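Local atomic coordinates of nitroreductase family protein (Sphingopyxis sp., PDB entry 7DP2), a protein that probably uses FMN and NADPH to reduce nitro groups of dinitroaniline herbicides, as a homodimeric flavoenzyme of the nitroreductase family. Residues Trp53-Val58 / Val136-His141. The protein carries 1 engineered substitution. Residues are numbered along the deposited sequence; the frame is centred on the assembly and turned at random.
Sequences WQATVV and VMLFLH
His-141 lays its imidazole across the neighbouring strand, where NE2 and Thr-56 OG1 lie 2.9 Å apart in a hydrogen bond made near the plane of the ring. With chi1 at 52°, CG sits between the backbone N and the carbonyl carbon, which turns the ring over residues 54-56; Gln-54 O lies over one face, offset toward the rim, and Gln-54 CB approaches His-141 CE1 at 3.6 Å. On the same face of the sheet, Val-58 CG2 meets the edge of the Phe-139 ring at CE2 (3.8 Å), while Met-137 CG lies over one face of that ring. On the opposite face the contacts between side chains are apolar: Leu-138 CD1 touches both Val-57 CG2 (3.4 Å) and Ala-55 CB (3.5 Å), and Leu-140 CD1 abuts Trp-53 CB.

The two strands form an antiparallel ladder in the central sheet of the nitroreductase fold. Gln-54/His-141, Thr-56/Phe-139 and Val-58/Met-137 are its hydrogen-bonded pairs, each closed by two backbone bonds. The Gln-54 N to His-141 O bond, at 2.8 Å, is the most bent, with 133° at the hydrogen.

Beyond the ladder, His-141 ND1 is hydrogen-bonded to Gln-195 OE1, so the imidazole is held through both nitrogens. Leu-189 of helix 182-189 packs against Thr-56, Val-58 and Phe-139; Trp-157 of helix 148-167 backs Ala-55 and Leu-138 and stacks on Trp-53, whose side chain is about 8 Å from a bound FMN. Along its other edge, strand 54-58 pairs in parallel with a strand of the second subunit, continuing the sheet across the dimer interface.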
ATOM      1  N   TRP A  53      -9.304  -2.008   5.389  1.00 49.53           N
ATOM      2  CA  TRP A  53      -9.496  -2.954   4.281  1.00 41.34           C
ATOM      3  C   TRP A  53     -10.565  -3.990   4.579  1.00 44.90           C
ATOM      4  O   TRP A  53     -10.682  -4.497   5.692  1.00 44.69           O
ATOM      5  CB  TRP A  53      -8.170  -3.668   3.932  1.00 33.58           C
ATOM      6  CG  TRP A  53      -7.558  -4.321   5.145  1.00 41.00           C
ATOM      7  CD1 TRP A  53      -7.874  -5.541   5.675  1.00 42.89           C
ATOM      8  CD2 TRP A  53      -6.574  -3.750   6.014  1.00 41.19           C
ATOM      9  NE1 TRP A  53      -7.137  -5.770   6.810  1.00 41.36           N
ATOM     10  CE2 TRP A  53      -6.331  -4.683   7.048  1.00 34.86           C
ATOM     11  CE3 TRP A  53      -5.854  -2.540   6.013  1.00 46.09           C
ATOM     12  CZ2 TRP A  53      -5.406  -4.454   8.073  1.00 35.43           C
ATOM     13  CZ3 TRP A  53      -4.922  -2.309   7.038  1.00 49.16           C
ATOM     14  CH2 TRP A  53      -4.706  -3.267   8.046  1.00 41.62           C
ATOM     15  N   GLN A  54     -11.344  -4.325   3.565  1.00 52.05           N
ATOM     16  CA  GLN A  54     -12.343  -5.377   3.711  1.00 48.39           C
ATOM     17  C   GLN A  54     -12.223  -6.286   2.510  1.00 41.66           C
ATOM     18  O   GLN A  54     -12.004  -5.825   1.385  1.00 41.71           O
ATOM     19  CB  GLN A  54     -13.734  -4.778   3.824  1.00 53.94           C
ATOM     20  CG  GLN A  54     -14.082  -4.317   5.235  1.00 67.54           C
ATOM     21  CD  GLN A  54     -15.129  -3.215   5.255  1.00 79.70           C
ATOM     22  OE1 GLN A  54     -14.821  -2.032   5.065  1.00 89.83           O
ATOM     23  NE2 GLN A  54     -16.375  -3.604   5.439  1.00 78.89           N
ATOM     24  N   ALA A  55     -12.373  -7.579   2.728  1.00 41.67           N
ATOM     25  CA  ALA A  55     -12.129  -8.485   1.630  1.00 46.54           C
ATOM     26  C   ALA A  55     -13.220  -9.522   1.458  1.00 56.76           C
ATOM     27  O   ALA A  55     -13.600 -10.225   2.405  1.00 57.77           O
ATOM     28  CB  ALA A  55     -10.785  -9.157   1.824  1.00 37.34           C
ATOM     29  N   THR A  56     -13.718  -9.610   0.232  1.00 41.05           N
ATOM     30  CA  THR A  56     -14.593 -10.702  -0.151  1.00 50.87           C
ATOM     31  C   THR A  56     -13.848 -11.679  -1.063  1.00 45.33           C
ATOM     32  O   THR A  56     -13.352 -11.297  -2.108  1.00 44.00           O
ATOM     33  CB  THR A  56     -15.848 -10.181  -0.857  1.00 56.66           C
ATOM     34  OG1 THR A  56     -16.488  -9.216  -0.015  1.00 59.27           O
ATOM     35  CG2 THR A  56     -16.805 -11.328  -1.146  1.00 52.90           C
ATOM     36  N   VAL A  57     -13.771 -12.941  -0.660  1.00 48.10           N
ATOM     37  CA  VAL A  57     -13.006 -13.929  -1.418  1.00 57.32           C
ATOM     38  C   VAL A  57     -13.917 -14.931  -2.095  1.00 63.31           C
ATOM     39  O   VAL A  57     -14.655 -15.656  -1.426  1.00 64.45           O
ATOM     40  CB  VAL A  57     -12.041 -14.705  -0.509  1.00 58.01           C
ATOM     41  CG1 VAL A  57     -11.218 -15.663  -1.324  1.00 52.89           C
ATOM     42  CG2 VAL A  57     -11.157 -13.750   0.227  1.00 55.93           C
ATOM     43  N   VAL A  58     -13.845 -15.004  -3.419  1.00 60.73           N
ATOM     44  CA  VAL A  58     -14.767 -15.873  -4.137  1.00 61.35           C
ATOM     45  C   VAL A  58     -14.060 -16.915  -4.995  1.00 66.29           C
ATOM     46  O   VAL A  58     -13.033 -16.652  -5.621  1.00 66.64           O
ATOM     47  CB  VAL A  58     -15.734 -15.044  -5.004  1.00 62.06           C
ATOM     48  CG1 VAL A  58     -16.532 -14.075  -4.130  1.00 50.76           C
ATOM     49  CG2 VAL A  58     -14.977 -14.298  -6.076  1.00 62.50           C
ATOM     50  N   VAL A 136      -9.275 -18.488  -7.448  1.00 52.83           N
ATOM     51  CA  VAL A 136      -9.794 -17.642  -6.396  1.00 50.62           C
ATOM     52  C   VAL A 136      -9.565 -16.196  -6.761  1.00 62.29           C
ATOM     53  O   VAL A 136      -8.486 -15.822  -7.217  1.00 65.35           O
ATOM     54  CB  VAL A 136      -9.139 -17.951  -5.056  1.00 52.91           C
ATOM     55  CG1 VAL A 136      -9.430 -16.852  -4.056  1.00 50.54           C
ATOM     56  CG2 VAL A 136      -9.596 -19.319  -4.544  1.00 53.56           C
ATOM     57  N   MET A 137     -10.591 -15.383  -6.569  1.00 58.58           N
ATOM     58  CA  MET A 137     -10.481 -13.963  -6.805  1.00 56.81           C
ATOM     59  C   MET A 137     -10.784 -13.198  -5.523  1.00 53.87           C
ATOM     60  O   MET A 137     -11.808 -13.424  -4.879  1.00 48.84           O
ATOM     61  CB  MET A 137     -11.417 -13.520  -7.936  1.00 45.17           C
ATOM     62  CG  MET A 137     -11.562 -12.018  -7.994  1.00 43.20           C
ATOM     63  SD  MET A 137     -10.042 -11.113  -8.354  1.00 53.63           S
ATOM     64  CE  MET A 137      -9.632 -11.816  -9.949  1.00 43.28           C
ATOM     65  N   LEU A 138      -9.861 -12.320  -5.141  1.00 50.25           N
ATOM     66  CA  LEU A 138     -10.035 -11.500  -3.950  1.00 47.15           C
ATOM     67  C   LEU A 138     -10.537 -10.116  -4.337  1.00 49.00           C
ATOM     68  O   LEU A 138      -9.939  -9.430  -5.151  1.00 43.29           O
ATOM     69  CB  LEU A 138      -8.721 -11.370  -3.174  1.00 44.78           C
ATOM     70  CG  LEU A 138      -8.796 -10.390  -1.992  1.00 46.54           C
ATOM     71  CD1 LEU A 138      -9.295 -11.046  -0.759  1.00 44.81           C
ATOM     72  CD2 LEU A 138      -7.493  -9.734  -1.717  1.00 55.11           C
ATOM     73  N   PHE A 139     -11.616  -9.690  -3.705  1.00 49.84           N
ATOM     74  CA  PHE A 139     -12.128  -8.360  -3.934  1.00 43.03           C
ATOM     75  C   PHE A 139     -11.904  -7.486  -2.702  1.00 43.26           C
ATOM     76  O   PHE A 139     -12.507  -7.702  -1.634  1.00 45.34           O
ATOM     77  CB  PHE A 139     -13.604  -8.433  -4.319  1.00 42.75           C
ATOM     78  CG  PHE A 139     -13.829  -8.952  -5.716  1.00 46.86           C
ATOM     79  CD1 PHE A 139     -13.482  -8.173  -6.815  1.00 44.70           C
ATOM     80  CD2 PHE A 139     -14.356 -10.222  -5.937  1.00 45.19           C
ATOM     81  CE1 PHE A 139     -13.676  -8.645  -8.116  1.00 50.63           C
ATOM     82  CE2 PHE A 139     -14.550 -10.701  -7.228  1.00 49.51           C
ATOM     83  CZ  PHE A 139     -14.202  -9.911  -8.325  1.00 45.80           C
ATOM     84  N   LEU A 140     -11.009  -6.511  -2.865  1.00 37.63           N
ATOM     85  CA  LEU A 140     -10.673  -5.560  -1.805  1.00 38.76           C
ATOM     86  C   LEU A 140     -11.546  -4.330  -1.908  1.00 40.12           C
ATOM     87  O   LEU A 140     -11.615  -3.688  -2.944  1.00 51.44           O
ATOM     88  CB  LEU A 140      -9.189  -5.173  -1.863  1.00 44.63           C
ATOM     89  CG  LEU A 140      -8.616  -4.038  -0.996  1.00 44.40           C
ATOM     90  CD1 LEU A 140      -8.983  -4.193   0.487  1.00 39.37           C
ATOM     91  CD2 LEU A 140      -7.103  -3.999  -1.131  1.00 35.89           C
ATOM     92  N   HIS A 141     -12.246  -4.031  -0.829  1.00 44.48           N
ATOM     93  CA  HIS A 141     -13.150  -2.894  -0.796  1.00 48.09           C
ATOM     94  C   HIS A 141     -13.149  -2.236   0.575  1.00 53.70           C
ATOM     95  O   HIS A 141     -12.536  -2.751   1.516  1.00 63.48           O
ATOM     96  CB  HIS A 141     -14.553  -3.344  -1.170  1.00 40.75           C
ATOM     97  CG  HIS A 141     -15.033  -4.508  -0.375  1.00 39.58           C
ATOM     98  ND1 HIS A 141     -15.807  -4.377   0.752  1.00 41.20           N
ATOM     99  CD2 HIS A 141     -14.863  -5.849  -0.558  1.00 51.01           C
ATOM    100  CE1 HIS A 141     -16.099  -5.575   1.237  1.00 43.52           C
ATOM    101  NE2 HIS A 141     -15.536  -6.482   0.451  1.00 49.57           N
TER